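Long-range contact in tRNA threonylcarbamoyladenosine dehydratase (Escherichia coli, PDB 4D79), which catalyses the ATP-dependent dehydration of threonylcarbamoyladenosine at position 37 of tRNAs to its cyclic form: residues Ile139-Arg144 and Leu185-Val191. Sequence-based numbering, arbitrary orientation.
Sequences IAYCRR and LKSDFGV
The C-terminal parts of two helices meet here nearly at right angles, their short axes 80° apart and 11.6 Å at closest approach, with the backbones nearest at A140 and F189. The methyl of A140 carries the centre of the contact: its CB sits over one face of the F189 ring, 4.0 Å from the ring centroid, in a CH-pi contact. The same methyl also meets L185 CD2 and, at 4.2 Å, V191 CG2. Next to it in the helix, I139 turns CG2, the branch anti to its backbone N, onto L185 CD1 at 4.0 Å.

Two arginines close the margin. R143 runs out extended as far as NE, where chi4 of -95° turns the guanidinium so that one face lies on V191, whose CG1 stands 3.5 Å above the plane, over its centre; NE of this group is hydrogen-bonded to the carbonyl O of L199, which probably helps hold the plane against the valine. A leucine in place of R143 would probably lose both the flat cover over V191 and the mate of the L199 carbonyl. R144, also extended, uses an edge instead: NH2 donates to F189 O at 3.2 Å, in the guanidinium plane but bent, with 144° at the hydrogen. That carbonyl directly precedes G190, whose phi is positive.

The contact joins helix 132-144 to helix 176-189 within the ThiF-family domain. F189 and L185 also pack on A136, a turn earlier in the first helix, while I139 reaches L149 and T151 of strand 149-152 in the central sheet and Y141 packs on helix 114-118.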
loop_
_atom_site.group_PDB
_atom_site.type_symbol
_atom_site.label_atom_id
_atom_site.label_comp_id
_atom_site.label_asym_id
_atom_site.label_seq_id
_atom_site.Cartn_x
_atom_site.Cartn_y
_atom_site.Cartn_z
ATOM N N ILE B 139 12.347 -19.345 7.839
ATOM C CA ILE B 139 13.418 -18.412 8.188
ATOM C C ILE B 139 14.712 -19.149 8.473
ATOM O O ILE B 139 15.783 -18.742 8.006
ATOM C CB ILE B 139 12.987 -17.532 9.373
ATOM C CG1 ILE B 139 11.920 -16.547 8.889
ATOM C CG2 ILE B 139 14.180 -16.767 10.003
ATOM C CD1 ILE B 139 11.244 -15.885 10.005
ATOM N N ALA B 140 14.640 -20.226 9.269
ATOM C CA ALA B 140 15.834 -20.989 9.610
ATOM C C ALA B 140 16.504 -21.543 8.355
ATOM O O ALA B 140 17.722 -21.428 8.192
ATOM C CB ALA B 140 15.469 -22.092 10.604
ATOM N N TYR B 141 15.710 -22.064 7.419
ATOM C CA TYR B 141 16.259 -22.603 6.184
ATOM C C TYR B 141 16.914 -21.520 5.329
ATOM O O TYR B 141 18.043 -21.700 4.845
ATOM C CB TYR B 141 15.175 -23.330 5.391
ATOM C CG TYR B 141 15.783 -24.053 4.210
ATOM C CD1 TYR B 141 16.311 -25.344 4.356
ATOM C CD2 TYR B 141 15.910 -23.425 2.999
ATOM C CE1 TYR B 141 16.916 -26.004 3.280
ATOM C CE2 TYR B 141 16.497 -24.061 1.913
ATOM C CZ TYR B 141 17.016 -25.348 2.078
ATOM O OH TYR B 141 17.585 -25.952 1.007
ATOM N N CYS B 142 16.221 -20.383 5.094
ATOM C CA CYS B 142 16.822 -19.362 4.256
ATOM C C CYS B 142 18.045 -18.764 4.919
ATOM O O CYS B 142 19.046 -18.508 4.247
ATOM C CB CYS B 142 15.805 -18.242 3.939
ATOM S SG CYS B 142 14.523 -18.876 2.868
ATOM N N ARG B 143 17.986 -18.557 6.241
ATOM C CA ARG B 143 19.138 -18.027 6.964
ATOM C C ARG B 143 20.364 -18.948 6.832
ATOM O O ARG B 143 21.446 -18.478 6.472
ATOM C CB ARG B 143 18.767 -17.832 8.428
ATOM C CG ARG B 143 19.859 -17.211 9.298
ATOM C CD ARG B 143 19.376 -17.267 10.749
ATOM N NE ARG B 143 20.319 -16.740 11.735
ATOM C CZ ARG B 143 21.190 -17.450 12.434
ATOM N NH1 ARG B 143 21.296 -18.769 12.266
ATOM N NH2 ARG B 143 21.967 -16.821 13.308
ATOM N N ARG B 144 20.185 -20.265 7.066
ATOM C CA ARG B 144 21.276 -21.256 6.993
ATOM C C ARG B 144 21.886 -21.307 5.607
ATOM O O ARG B 144 23.094 -21.538 5.455
ATOM C CB ARG B 144 20.771 -22.669 7.335
ATOM C CG ARG B 144 20.479 -22.947 8.730
ATOM C CD ARG B 144 19.714 -24.273 8.872
ATOM N NE ARG B 144 19.420 -24.537 10.289
ATOM C CZ ARG B 144 18.837 -25.637 10.749
ATOM N NH1 ARG B 144 18.476 -26.607 9.917
ATOM N NH2 ARG B 144 18.618 -25.764 12.050
ATOM N N LEU B 185 12.477 -20.175 16.863
ATOM C CA LEU B 185 13.751 -20.331 16.175
ATOM C C LEU B 185 14.808 -20.894 17.109
ATOM O O LEU B 185 15.612 -21.743 16.711
ATOM C CB LEU B 185 14.221 -18.998 15.600
ATOM C CG LEU B 185 13.544 -18.538 14.312
ATOM C CD1 LEU B 185 13.857 -17.077 13.991
ATOM C CD2 LEU B 185 13.961 -19.445 13.155
ATOM N N LYS B 186 14.819 -20.431 18.347
ATOM C CA LYS B 186 15.812 -20.899 19.298
ATOM C C LYS B 186 15.548 -22.352 19.684
ATOM O O LYS B 186 16.423 -23.208 19.534
ATOM C CB LYS B 186 15.824 -19.972 20.514
ATOM C CG LYS B 186 16.742 -20.418 21.657
ATOM C CD LYS B 186 16.811 -19.354 22.755
ATOM C CE LYS B 186 17.540 -19.848 24.002
ATOM N NZ LYS B 186 17.780 -18.752 24.995
ATOM N N SER B 187 14.325 -22.661 20.117
ATOM C CA SER B 187 14.039 -23.980 20.673
ATOM C C SER B 187 14.048 -25.060 19.597
ATOM O O SER B 187 14.531 -26.170 19.842
ATOM C CB SER B 187 12.704 -23.955 21.423
ATOM O OG SER B 187 11.624 -23.677 20.545
ATOM N N ASP B 188 13.526 -24.766 18.402
ATOM C CA ASP B 188 13.343 -25.790 17.373
ATOM C C ASP B 188 14.464 -25.864 16.342
ATOM O O ASP B 188 14.546 -26.870 15.630
ATOM C CB ASP B 188 12.029 -25.568 16.609
ATOM C CG ASP B 188 10.819 -25.971 17.409
ATOM O OD1 ASP B 188 10.911 -25.944 18.649
ATOM O OD2 ASP B 188 9.782 -26.314 16.806
ATOM N N PHE B 189 15.284 -24.824 16.201
ATOM C CA PHE B 189 16.279 -24.755 15.135
ATOM C C PHE B 189 17.651 -24.299 15.600
ATOM O O PHE B 189 18.557 -24.169 14.766
ATOM C CB PHE B 189 15.789 -23.818 14.011
ATOM C CG PHE B 189 14.542 -24.306 13.336
ATOM C CD1 PHE B 189 14.626 -25.231 12.299
ATOM C CD2 PHE B 189 13.296 -23.884 13.759
ATOM C CE1 PHE B 189 13.492 -25.703 11.693
ATOM C CE2 PHE B 189 12.151 -24.357 13.154
ATOM C CZ PHE B 189 12.248 -25.259 12.120
ATOM N N GLY B 190 17.824 -24.033 16.889
ATOM C CA GLY B 190 19.100 -23.603 17.402
ATOM C C GLY B 190 19.535 -22.246 16.922
ATOM O O GLY B 190 20.720 -21.920 17.021
ATOM N N VAL B 191 18.612 -21.444 16.399
ATOM C CA VAL B 191 18.928 -20.112 15.893
ATOM C C VAL B 191 18.871 -19.135 17.058
ATOM O O VAL B 191 17.803 -18.906 17.635
ATOM C CB VAL B 191 17.962 -19.699 14.773
ATOM C CG1 VAL B 191 18.246 -18.289 14.323
ATOM C CG2 VAL B 191 18.066 -20.654 13.598
#